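Local atomic coordinates of histidine-containing phosphotransfer protein 2 (Oryza sativa, PDB entry 1YVI), a protein that relays phosphoryl groups through a histidine between cytokinin sensor histidine kinases and B-type response regulators, acting as a positive regulator of cytokinin signalling. Residues L6-M17 with K130-I141; I57-L65 with L114-F124. All blocks are in the same frame, centred on the assembly; numbering follows the deposited sequence.

Interaction 1: residues L6-M17 with K130-I141; sequences LRDQLTALLSSM and KFQTMLQLEQQI
L10, L13 and L137 interlock the two helices by knobs-into-holes packing, along axes 9.7 Å apart that run antiparallel at 155°. The N-terminal helix 2-19 thereby packs on the C-terminal part of helix 110-142; F27 of helix 25-34 touches L14 and M134, and V47 of helix 42-65 touches F131. L10 sits among M134, L137, E138 and I141; L13 enters the next hole, among K130, T133, M134 and L137. With CG anti to the backbone N (chi1 179°), L13 lays CD2 against the opposing backbone, 3.4 Å from M134 N, while CD1 meets K130 CD at 3.7 Å. L137 answers with CD1 3.8 Å from L10 N.

At one end L6 CB packs on I141 CG1 at 3.7 Å. At the other, M17 CG touches K130 CB at 3.7 Å; the chain then bends at chi3 (58°), bringing CE obliquely to F131 CE1. Shortened to an alanine here, M17 would probably leave K130 CB and the CD1/CE1 part of the F131 ring without their partner.

Even the polar E138 OE1 and Q140 OE1 meet leucine methyls, L10 CD2 and L6 CD2, across the interface. With neither hydrogen bonds nor salt bridges between the segments, cohesion rests on apolar shape and burial.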
loop_
_atom_site.group_PDB
_atom_site.type_symbol
_atom_site.label_atom_id
_atom_site.label_comp_id
_atom_site.label_asym_id
_atom_site.label_seq_id
_atom_site.Cartn_x
_atom_site.Cartn_y
_atom_site.Cartn_z
ATOM N N LEU A 6 17.522 -15.634 -9.622
ATOM C CA LEU A 6 16.336 -15.164 -8.887
ATOM C C LEU A 6 16.653 -13.994 -7.980
ATOM O O LEU A 6 15.860 -13.051 -7.908
ATOM C CB LEU A 6 15.619 -16.295 -8.098
ATOM C CG LEU A 6 14.803 -17.394 -8.842
ATOM C CD1 LEU A 6 14.679 -18.629 -7.914
ATOM C CD2 LEU A 6 13.414 -16.984 -9.393
ATOM N N ARG A 7 17.807 -14.037 -7.311
ATOM C CA ARG A 7 18.276 -12.906 -6.533
ATOM C C ARG A 7 18.403 -11.623 -7.367
ATOM O O ARG A 7 18.008 -10.534 -6.903
ATOM C CB ARG A 7 19.581 -13.250 -5.776
ATOM C CG ARG A 7 19.324 -14.225 -4.556
ATOM C CD ARG A 7 20.560 -14.459 -3.650
ATOM N NE ARG A 7 21.033 -15.852 -3.671
ATOM C CZ ARG A 7 22.221 -16.253 -4.136
ATOM N NH1 ARG A 7 23.090 -15.375 -4.626
ATOM N NH2 ARG A 7 22.550 -17.545 -4.108
ATOM N N ASP A 8 18.929 -11.741 -8.590
ATOM C CA ASP A 8 19.094 -10.592 -9.445
ATOM C C ASP A 8 17.768 -10.063 -9.943
ATOM O O ASP A 8 17.628 -8.864 -10.128
ATOM C CB ASP A 8 19.972 -10.916 -10.659
ATOM C CG ASP A 8 21.460 -11.062 -10.290
ATOM O OD1 ASP A 8 21.907 -10.594 -9.194
ATOM O OD2 ASP A 8 22.173 -11.653 -11.120
ATOM N N GLN A 9 16.854 -10.974 -10.254
ATOM C CA GLN A 9 15.466 -10.602 -10.563
ATOM C C GLN A 9 14.831 -9.796 -9.414
ATOM O O GLN A 9 14.220 -8.764 -9.633
ATOM C CB GLN A 9 14.644 -11.850 -10.833
ATOM C CG GLN A 9 14.930 -12.432 -12.196
ATOM C CD GLN A 9 14.329 -13.820 -12.372
ATOM O OE1 GLN A 9 13.114 -13.962 -12.512
ATOM N NE2 GLN A 9 15.187 -14.863 -12.369
ATOM N N LEU A 10 14.966 -10.287 -8.196
ATOM C CA LEU A 10 14.439 -9.574 -7.046
ATOM C C LEU A 10 15.113 -8.223 -6.825
ATOM O O LEU A 10 14.444 -7.246 -6.497
ATOM C CB LEU A 10 14.533 -10.463 -5.802
ATOM C CG LEU A 10 13.999 -9.845 -4.493
ATOM C CD1 LEU A 10 12.472 -9.497 -4.647
ATOM C CD2 LEU A 10 14.260 -10.748 -3.254
ATOM N N THR A 11 16.443 -8.150 -6.995
ATOM C CA THR A 11 17.177 -6.899 -6.843
ATOM C C THR A 11 16.691 -5.873 -7.869
ATOM O O THR A 11 16.467 -4.696 -7.541
ATOM C CB THR A 11 18.698 -7.157 -7.038
ATOM O OG1 THR A 11 19.129 -7.998 -5.968
ATOM C CG2 THR A 11 19.518 -5.849 -7.045
ATOM N N ALA A 12 16.538 -6.339 -9.113
ATOM C CA ALA A 12 16.034 -5.513 -10.183
ATOM C C ALA A 12 14.642 -4.967 -9.852
ATOM O O ALA A 12 14.381 -3.766 -9.982
ATOM C CB ALA A 12 16.008 -6.298 -11.491
ATOM N N LEU A 13 13.738 -5.845 -9.445
ATOM C CA LEU A 13 12.383 -5.387 -9.034
ATOM C C LEU A 13 12.404 -4.353 -7.912
ATOM O O LEU A 13 11.790 -3.287 -8.052
ATOM C CB LEU A 13 11.510 -6.556 -8.610
ATOM C CG LEU A 13 10.086 -6.224 -8.133
ATOM C CD1 LEU A 13 9.260 -5.648 -9.293
ATOM C CD2 LEU A 13 9.454 -7.499 -7.663
ATOM N N LEU A 14 13.048 -4.674 -6.784
ATOM C CA LEU A 14 13.154 -3.709 -5.671
ATOM C C LEU A 14 13.759 -2.379 -6.109
ATOM O O LEU A 14 13.256 -1.307 -5.722
ATOM C CB LEU A 14 13.956 -4.265 -4.483
ATOM C CG LEU A 14 13.425 -5.565 -3.881
ATOM C CD1 LEU A 14 14.501 -6.220 -2.994
ATOM C CD2 LEU A 14 12.130 -5.288 -3.158
ATOM N N SER A 15 14.826 -2.415 -6.906
ATOM C CA SER A 15 15.433 -1.166 -7.350
ATOM C C SER A 15 14.434 -0.306 -8.167
ATOM O O SER A 15 14.315 0.910 -7.980
ATOM C CB SER A 15 16.731 -1.445 -8.117
ATOM O OG SER A 15 16.924 -0.514 -9.161
ATOM N N SER A 16 13.694 -0.940 -9.046
ATOM C CA SER A 16 12.719 -0.200 -9.835
ATOM C C SER A 16 11.548 0.337 -8.956
ATOM O O SER A 16 10.975 1.378 -9.256
ATOM C CB SER A 16 12.222 -1.073 -10.985
ATOM O OG SER A 16 11.208 -1.950 -10.504
ATOM N N MET A 17 11.168 -0.383 -7.903
ATOM C CA MET A 17 10.121 0.136 -7.011
ATOM C C MET A 17 10.573 1.465 -6.381
ATOM O O MET A 17 9.779 2.384 -6.275
ATOM C CB MET A 17 9.762 -0.877 -5.955
ATOM C CG MET A 17 9.021 -2.065 -6.536
ATOM S SD MET A 17 9.129 -3.502 -5.481
ATOM C CE MET A 17 8.421 -2.891 -3.961
ATOM N N LYS A 130 3.649 -4.802 -7.969
ATOM C CA LYS A 130 5.098 -5.059 -7.726
ATOM C C LYS A 130 5.270 -5.980 -6.513
ATOM O O LYS A 130 6.087 -6.904 -6.539
ATOM C CB LYS A 130 5.793 -3.702 -7.480
ATOM C CG LYS A 130 5.785 -2.785 -8.672
ATOM C CD LYS A 130 6.387 -3.464 -9.894
ATOM C CE LYS A 130 6.348 -2.537 -11.152
ATOM N NZ LYS A 130 5.013 -2.523 -11.808
ATOM N N PHE A 131 4.476 -5.752 -5.455
ATOM C CA PHE A 131 4.495 -6.641 -4.278
ATOM C C PHE A 131 4.183 -8.065 -4.611
ATOM O O PHE A 131 4.806 -8.926 -4.078
ATOM C CB PHE A 131 3.542 -6.213 -3.152
ATOM C CG PHE A 131 4.026 -5.022 -2.337
ATOM C CD1 PHE A 131 5.373 -4.662 -2.271
ATOM C CD2 PHE A 131 3.097 -4.311 -1.543
ATOM C CE1 PHE A 131 5.790 -3.584 -1.453
ATOM C CE2 PHE A 131 3.509 -3.274 -0.686
ATOM C CZ PHE A 131 4.849 -2.875 -0.664
ATOM N N GLN A 132 3.212 -8.321 -5.469
ATOM C CA GLN A 132 2.845 -9.685 -5.781
ATOM C C GLN A 132 3.968 -10.406 -6.552
ATOM O O GLN A 132 4.294 -11.539 -6.271
ATOM C CB GLN A 132 1.556 -9.697 -6.626
ATOM C CG GLN A 132 0.291 -9.323 -5.810
ATOM C CD GLN A 132 0.090 -10.210 -4.614
ATOM O OE1 GLN A 132 -0.041 -11.393 -4.786
ATOM N NE2 GLN A 132 0.066 -9.634 -3.396
ATOM N N THR A 133 4.557 -9.718 -7.512
ATOM C CA THR A 133 5.760 -10.220 -8.222
ATOM C C THR A 133 6.912 -10.482 -7.210
ATOM O O THR A 133 7.574 -11.522 -7.280
ATOM C CB THR A 133 6.188 -9.216 -9.320
ATOM O OG1 THR A 133 5.089 -9.005 -10.257
ATOM C CG2 THR A 133 7.424 -9.718 -10.084
ATOM N N MET A 134 7.140 -9.557 -6.282
ATOM C CA MET A 134 8.172 -9.725 -5.220
ATOM C C MET A 134 7.913 -10.992 -4.430
ATOM O O MET A 134 8.839 -11.792 -4.195
ATOM C CB MET A 134 8.187 -8.498 -4.293
ATOM C CG MET A 134 9.278 -8.528 -3.262
ATOM S SD MET A 134 8.866 -7.392 -1.912
ATOM C CE MET A 134 7.925 -8.460 -0.879
ATOM N N LEU A 135 6.664 -11.187 -4.019
ATOM C CA LEU A 135 6.269 -12.374 -3.183
ATOM C C LEU A 135 6.565 -13.707 -3.870
ATOM O O LEU A 135 7.033 -14.685 -3.233
ATOM C CB LEU A 135 4.779 -12.338 -2.799
ATOM C CG LEU A 135 4.384 -11.198 -1.853
ATOM C CD1 LEU A 135 2.855 -11.070 -1.722
ATOM C CD2 LEU A 135 4.985 -11.414 -0.468
ATOM N N GLN A 136 6.223 -13.757 -5.152
ATOM C CA GLN A 136 6.477 -14.912 -5.989
ATOM C C GLN A 136 7.988 -15.147 -6.066
ATOM O O GLN A 136 8.456 -16.278 -5.829
ATOM C CB GLN A 136 5.848 -14.658 -7.355
ATOM C CG GLN A 136 5.820 -15.777 -8.395
ATOM C CD GLN A 136 4.833 -15.380 -9.544
ATOM O OE1 GLN A 136 4.341 -14.237 -9.571
ATOM N NE2 GLN A 136 4.544 -16.314 -10.475
ATOM N N LEU A 137 8.767 -14.098 -6.345
ATOM C CA LEU A 137 10.245 -14.229 -6.303
ATOM C C LEU A 137 10.785 -14.642 -4.938
ATOM O O LEU A 137 11.629 -15.545 -4.861
ATOM C CB LEU A 137 10.962 -12.936 -6.784
ATOM C CG LEU A 137 10.654 -12.513 -8.237
ATOM C CD1 LEU A 137 11.246 -11.100 -8.556
ATOM C CD2 LEU A 137 11.216 -13.550 -9.169
ATOM N N GLU A 138 10.330 -13.987 -3.865
ATOM C CA GLU A 138 10.739 -14.344 -2.506
ATOM C C GLU A 138 10.428 -15.840 -2.245
ATOM O O GLU A 138 11.306 -16.590 -1.772
ATOM C CB GLU A 138 10.113 -13.418 -1.434
ATOM C CG GLU A 138 10.637 -11.966 -1.428
ATOM C CD GLU A 138 11.768 -11.686 -0.431
ATOM O OE1 GLU A 138 12.844 -12.349 -0.517
ATOM O OE2 GLU A 138 11.576 -10.781 0.437
ATOM N N GLN A 139 9.219 -16.284 -2.595
ATOM C CA GLN A 139 8.830 -17.709 -2.456
ATOM C C GLN A 139 9.852 -18.659 -3.090
ATOM O O GLN A 139 10.313 -19.610 -2.452
ATOM C CB GLN A 139 7.430 -17.989 -3.026
ATOM C CG GLN A 139 6.299 -17.703 -2.059
ATOM C CD GLN A 139 4.924 -17.522 -2.731
ATOM O OE1 GLN A 139 4.671 -18.034 -3.834
ATOM N NE2 GLN A 139 4.026 -16.791 -2.056
ATOM N N GLN A 140 10.230 -18.383 -4.324
ATOM C CA GLN A 140 11.203 -19.223 -5.022
ATOM C C GLN A 140 12.601 -19.172 -4.361
ATOM O O GLN A 140 13.314 -20.180 -4.279
ATOM C CB GLN A 140 11.273 -18.846 -6.510
ATOM C CG GLN A 140 9.930 -18.889 -7.218
ATOM C CD GLN A 140 10.028 -18.380 -8.655
ATOM O OE1 GLN A 140 10.622 -19.022 -9.520
ATOM N NE2 GLN A 140 9.461 -17.219 -8.908
ATOM N N ILE A 141 12.993 -17.996 -3.883
ATOM C CA ILE A 141 14.309 -17.864 -3.276
ATOM C C ILE A 141 14.364 -18.660 -1.956
ATOM O O ILE A 141 15.336 -19.408 -1.710
ATOM C CB ILE A 141 14.710 -16.388 -3.115
ATOM C CG1 ILE A 141 15.031 -15.801 -4.499
ATOM C CG2 ILE A 141 15.895 -16.229 -2.108
ATOM C CD1 ILE A 141 15.152 -14.296 -4.476
#

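Interaction 2: residues I57-L65 with L114-F124; sequences IINEIATLL and LMALAVVRNDF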
loop_
_atom_site.group_PDB
_atom_site.type_symbol
_atom_site.label_atom_id
_atom_site.label_comp_id
_atom_site.label_asym_id
_atom_site.label_seq_id
_atom_site.Cartn_x
_atom_site.Cartn_y
_atom_site.Cartn_z
ATOM N N ILE A 57 -9.654 -2.005 3.995
ATOM C CA ILE A 57 -10.014 -0.631 4.343
ATOM C C ILE A 57 -10.601 0.136 3.151
ATOM O O ILE A 57 -11.496 0.946 3.318
ATOM C CB ILE A 57 -8.762 0.143 4.891
ATOM C CG1 ILE A 57 -8.365 -0.370 6.267
ATOM C CG2 ILE A 57 -9.044 1.680 5.024
ATOM C CD1 ILE A 57 -6.877 -0.126 6.586
ATOM N N ILE A 58 -9.983 0.002 1.990
ATOM C CA ILE A 58 -10.527 0.639 0.768
ATOM C C ILE A 58 -11.999 0.212 0.610
ATOM O O ILE A 58 -12.889 1.045 0.384
ATOM C CB ILE A 58 -9.710 0.232 -0.481
ATOM C CG1 ILE A 58 -8.328 0.931 -0.412
ATOM C CG2 ILE A 58 -10.528 0.516 -1.801
ATOM C CD1 ILE A 58 -7.295 0.491 -1.424
ATOM N N ASN A 59 -12.267 -1.086 0.775
ATOM C CA ASN A 59 -13.648 -1.580 0.638
ATOM C C ASN A 59 -14.547 -1.050 1.723
ATOM O O ASN A 59 -15.700 -0.740 1.441
ATOM C CB ASN A 59 -13.688 -3.092 0.645
ATOM C CG ASN A 59 -13.036 -3.690 -0.585
ATOM O OD1 ASN A 59 -13.000 -3.072 -1.640
ATOM N ND2 ASN A 59 -12.549 -4.931 -0.454
ATOM N N GLU A 60 -14.049 -0.880 2.955
ATOM C CA GLU A 60 -14.888 -0.263 4.019
ATOM C C GLU A 60 -15.218 1.203 3.732
ATOM O O GLU A 60 -16.322 1.678 4.036
ATOM C CB GLU A 60 -14.245 -0.329 5.432
ATOM C CG GLU A 60 -13.937 -1.712 5.928
ATOM C CD GLU A 60 -15.127 -2.497 6.477
ATOM O OE1 GLU A 60 -16.285 -2.010 6.390
ATOM O OE2 GLU A 60 -14.884 -3.623 7.002
ATOM N N ILE A 61 -14.226 1.950 3.274
ATOM C CA ILE A 61 -14.480 3.323 2.847
ATOM C C ILE A 61 -15.527 3.381 1.709
ATOM O O ILE A 61 -16.482 4.168 1.798
ATOM C CB ILE A 61 -13.199 4.004 2.377
ATOM C CG1 ILE A 61 -12.231 4.193 3.596
ATOM C CG2 ILE A 61 -13.497 5.447 1.854
ATOM C CD1 ILE A 61 -10.754 4.468 3.138
ATOM N N ALA A 62 -15.345 2.561 0.663
ATOM C CA ALA A 62 -16.349 2.477 -0.435
ATOM C C ALA A 62 -17.756 2.306 0.107
ATOM O O ALA A 62 -18.686 3.030 -0.304
ATOM C CB ALA A 62 -15.985 1.377 -1.463
ATOM N N THR A 63 -17.934 1.387 1.037
ATOM C CA THR A 63 -19.224 1.140 1.670
ATOM C C THR A 63 -19.771 2.343 2.402
ATOM O O THR A 63 -20.970 2.664 2.261
ATOM C CB THR A 63 -19.175 -0.082 2.628
ATOM O OG1 THR A 63 -18.853 -1.214 1.851
ATOM C CG2 THR A 63 -20.497 -0.319 3.353
ATOM N N LEU A 64 -18.921 3.032 3.166
ATOM C CA LEU A 64 -19.355 4.231 3.840
ATOM C C LEU A 64 -19.842 5.279 2.844
ATOM O O LEU A 64 -20.837 6.030 3.105
ATOM C CB LEU A 64 -18.232 4.805 4.725
ATOM C CG LEU A 64 -17.747 4.005 5.956
ATOM C CD1 LEU A 64 -16.477 4.689 6.495
ATOM C CD2 LEU A 64 -18.840 4.005 7.017
ATOM N N LEU A 65 -19.171 5.338 1.692
ATOM C CA LEU A 65 -19.485 6.365 0.668
ATOM C C LEU A 65 -20.712 6.043 -0.185
ATOM O O LEU A 65 -21.191 6.911 -0.948
ATOM C CB LEU A 65 -18.270 6.577 -0.242
ATOM C CG LEU A 65 -17.044 7.217 0.438
ATOM C CD1 LEU A 65 -15.849 7.274 -0.560
ATOM C CD2 LEU A 65 -17.411 8.622 0.963
ATOM N N LEU A 114 -15.123 9.968 -3.244
ATOM C CA LEU A 114 -15.179 8.918 -4.264
ATOM C C LEU A 114 -14.073 9.056 -5.277
ATOM O O LEU A 114 -13.446 8.063 -5.653
ATOM C CB LEU A 114 -16.581 8.800 -4.911
ATOM C CG LEU A 114 -17.669 8.076 -4.131
ATOM C CD1 LEU A 114 -19.064 8.376 -4.769
ATOM C CD2 LEU A 114 -17.467 6.586 -4.057
ATOM N N MET A 115 -13.779 10.281 -5.687
ATOM C CA MET A 115 -12.710 10.536 -6.680
ATOM C C MET A 115 -11.360 10.335 -6.032
ATOM O O MET A 115 -10.454 9.756 -6.654
ATOM C CB MET A 115 -12.762 11.966 -7.250
ATOM C CG MET A 115 -13.876 12.224 -8.300
ATOM S SD MET A 115 -13.485 13.814 -9.118
ATOM C CE MET A 115 -12.142 13.370 -10.256
ATOM N N ALA A 116 -11.245 10.699 -4.758
ATOM C CA ALA A 116 -9.992 10.436 -4.015
ATOM C C ALA A 116 -9.732 8.915 -3.810
ATOM O O ALA A 116 -8.594 8.445 -3.919
ATOM C CB ALA A 116 -9.989 11.206 -2.654
ATOM N N LEU A 117 -10.811 8.172 -3.523
ATOM C CA LEU A 117 -10.703 6.734 -3.315
ATOM C C LEU A 117 -10.298 6.035 -4.600
ATOM O O LEU A 117 -9.502 5.073 -4.559
ATOM C CB LEU A 117 -12.000 6.130 -2.780
ATOM C CG LEU A 117 -11.865 4.673 -2.248
ATOM C CD1 LEU A 117 -10.885 4.639 -1.015
ATOM C CD2 LEU A 117 -13.311 4.249 -1.886
ATOM N N ALA A 118 -10.784 6.536 -5.746
ATOM C CA ALA A 118 -10.315 5.970 -7.015
ATOM C C ALA A 118 -8.793 6.145 -7.185
ATOM O O ALA A 118 -8.109 5.231 -7.662
ATOM C CB ALA A 118 -11.085 6.597 -8.207
ATOM N N VAL A 119 -8.249 7.315 -6.806
ATOM C CA VAL A 119 -6.791 7.522 -6.858
ATOM C C VAL A 119 -6.092 6.570 -5.839
ATOM O O VAL A 119 -4.977 6.034 -6.104
ATOM C CB VAL A 119 -6.392 9.059 -6.625
ATOM C CG1 VAL A 119 -4.865 9.254 -6.669
ATOM C CG2 VAL A 119 -7.156 10.042 -7.679
ATOM N N VAL A 120 -6.701 6.407 -4.666
ATOM C CA VAL A 120 -6.144 5.447 -3.688
ATOM C C VAL A 120 -6.027 4.064 -4.351
ATOM O O VAL A 120 -4.990 3.364 -4.262
ATOM C CB VAL A 120 -6.944 5.381 -2.388
ATOM C CG1 VAL A 120 -6.438 4.161 -1.461
ATOM C CG2 VAL A 120 -6.850 6.716 -1.596
ATOM N N ARG A 121 -7.060 3.676 -5.083
ATOM C CA ARG A 121 -7.025 2.370 -5.714
ATOM C C ARG A 121 -5.915 2.355 -6.756
ATOM O O ARG A 121 -5.130 1.396 -6.808
ATOM C CB ARG A 121 -8.359 2.097 -6.388
ATOM C CG ARG A 121 -9.406 1.578 -5.447
ATOM C CD ARG A 121 -10.613 1.024 -6.273
ATOM N NE ARG A 121 -11.697 0.808 -5.336
ATOM C CZ ARG A 121 -12.662 1.704 -5.068
ATOM N NH1 ARG A 121 -12.707 2.858 -5.721
ATOM N NH2 ARG A 121 -13.608 1.402 -4.175
ATOM N N ASN A 122 -5.810 3.434 -7.558
ATOM C CA ASN A 122 -4.742 3.494 -8.617
ATOM C C ASN A 122 -3.361 3.243 -7.983
ATOM O O ASN A 122 -2.603 2.377 -8.446
ATOM C CB ASN A 122 -4.750 4.854 -9.318
ATOM C CG ASN A 122 -6.021 5.058 -10.157
ATOM O OD1 ASN A 122 -6.819 4.127 -10.324
ATOM N ND2 ASN A 122 -6.211 6.277 -10.661
ATOM N N ASP A 123 -3.050 3.996 -6.929
ATOM C CA ASP A 123 -1.728 3.889 -6.265
ATOM C C ASP A 123 -1.554 2.547 -5.554
ATOM O O ASP A 123 -0.480 1.972 -5.588
ATOM C CB ASP A 123 -1.561 5.034 -5.241
ATOM C CG ASP A 123 -1.344 6.423 -5.929
ATOM O OD1 ASP A 123 -0.751 6.520 -7.040
ATOM O OD2 ASP A 123 -1.744 7.401 -5.317
ATOM N N PHE A 124 -2.627 2.041 -4.931
ATOM C CA PHE A 124 -2.559 0.733 -4.269
ATOM C C PHE A 124 -2.316 -0.377 -5.297
ATOM O O PHE A 124 -1.505 -1.289 -5.072
ATOM C CB PHE A 124 -3.861 0.457 -3.492
ATOM C CG PHE A 124 -3.949 -0.930 -2.952
ATOM C CD1 PHE A 124 -3.017 -1.365 -2.000
ATOM C CD2 PHE A 124 -4.899 -1.811 -3.412
ATOM C CE1 PHE A 124 -3.073 -2.669 -1.498
ATOM C CE2 PHE A 124 -4.947 -3.127 -2.939
ATOM C CZ PHE A 124 -4.041 -3.537 -1.973
HETATM O O HOH W 1 -13.863 -1.012 -3.176
#
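The guanidinium of R121 meets A62 at its edge: A62 CB lies near its plane, 3.6 Å from R121 NH2, and a water lies in that plane too. I58 CG2 comes in obliquely, 3.7 Å from R121 NE. The second flat group, the F124 ring, receives I58 CD1, also obliquely, 3.9 Å from F124 CD2.

Both belong to an antiparallel helix pair in the four-helix bundle of the HPt domain; the axes of these two segments approach to 10.7 Å at 164°. Two reciprocal knobs into holes define its core. I58 fills the hole formed by L117, V120, R121 and F124, and its two branches divide the work: CG2, anti to the backbone N, turns to the arginine, whereas CG1 and CD1 reach V120, and CD1 the phenylalanine as well. L117 goes the other way, among I58, I61, A62 and L65. Its chi1 of -167° sends the isobutyl group across the interface, where CD2 comes within 3.7 Å of A62 N and CD1 meets I61 CG2 at 4.0 Å. Beyond this, L65 and L114 lie alongside with their chains pointing opposite ways, L65 CB and CD1 both against L114 CD2.

Helices 72-89 and 92-106 pack against the buried residues: Y78 touches I61, L82 touches V120, and T97 also packs on V120. At the margin the R121 chain, extended from CG to NE, carries its charge past the apolar core to a water-mediated link with N59. The water accepts from R121 NH2 at 2.6 Å and donates to N59 OD1 at 2.7 Å.

In the fold
From the N terminus, the chain first lays down helix 2-19, which meets helix 25-34 nearby and, much later in the chain, helix 110-142; interaction 1 thus closes a long loop of 112 intervening residues. Within that loop lies the shorter one of interaction 2, closed when 114-124 meets 57-65 after 48 residues, most of them helical. The contacts are therefore nested rather than crossed. The centres of the two interactions lie about 27 Å apart, on opposite sides of the chain's centre. Because both use helix 110-142, its earlier part packing on the end of helix 42-65 and its later part on helix 2-19, it joins the N-terminal helix to the bundle that carries H80, the predicted phosphorylation site.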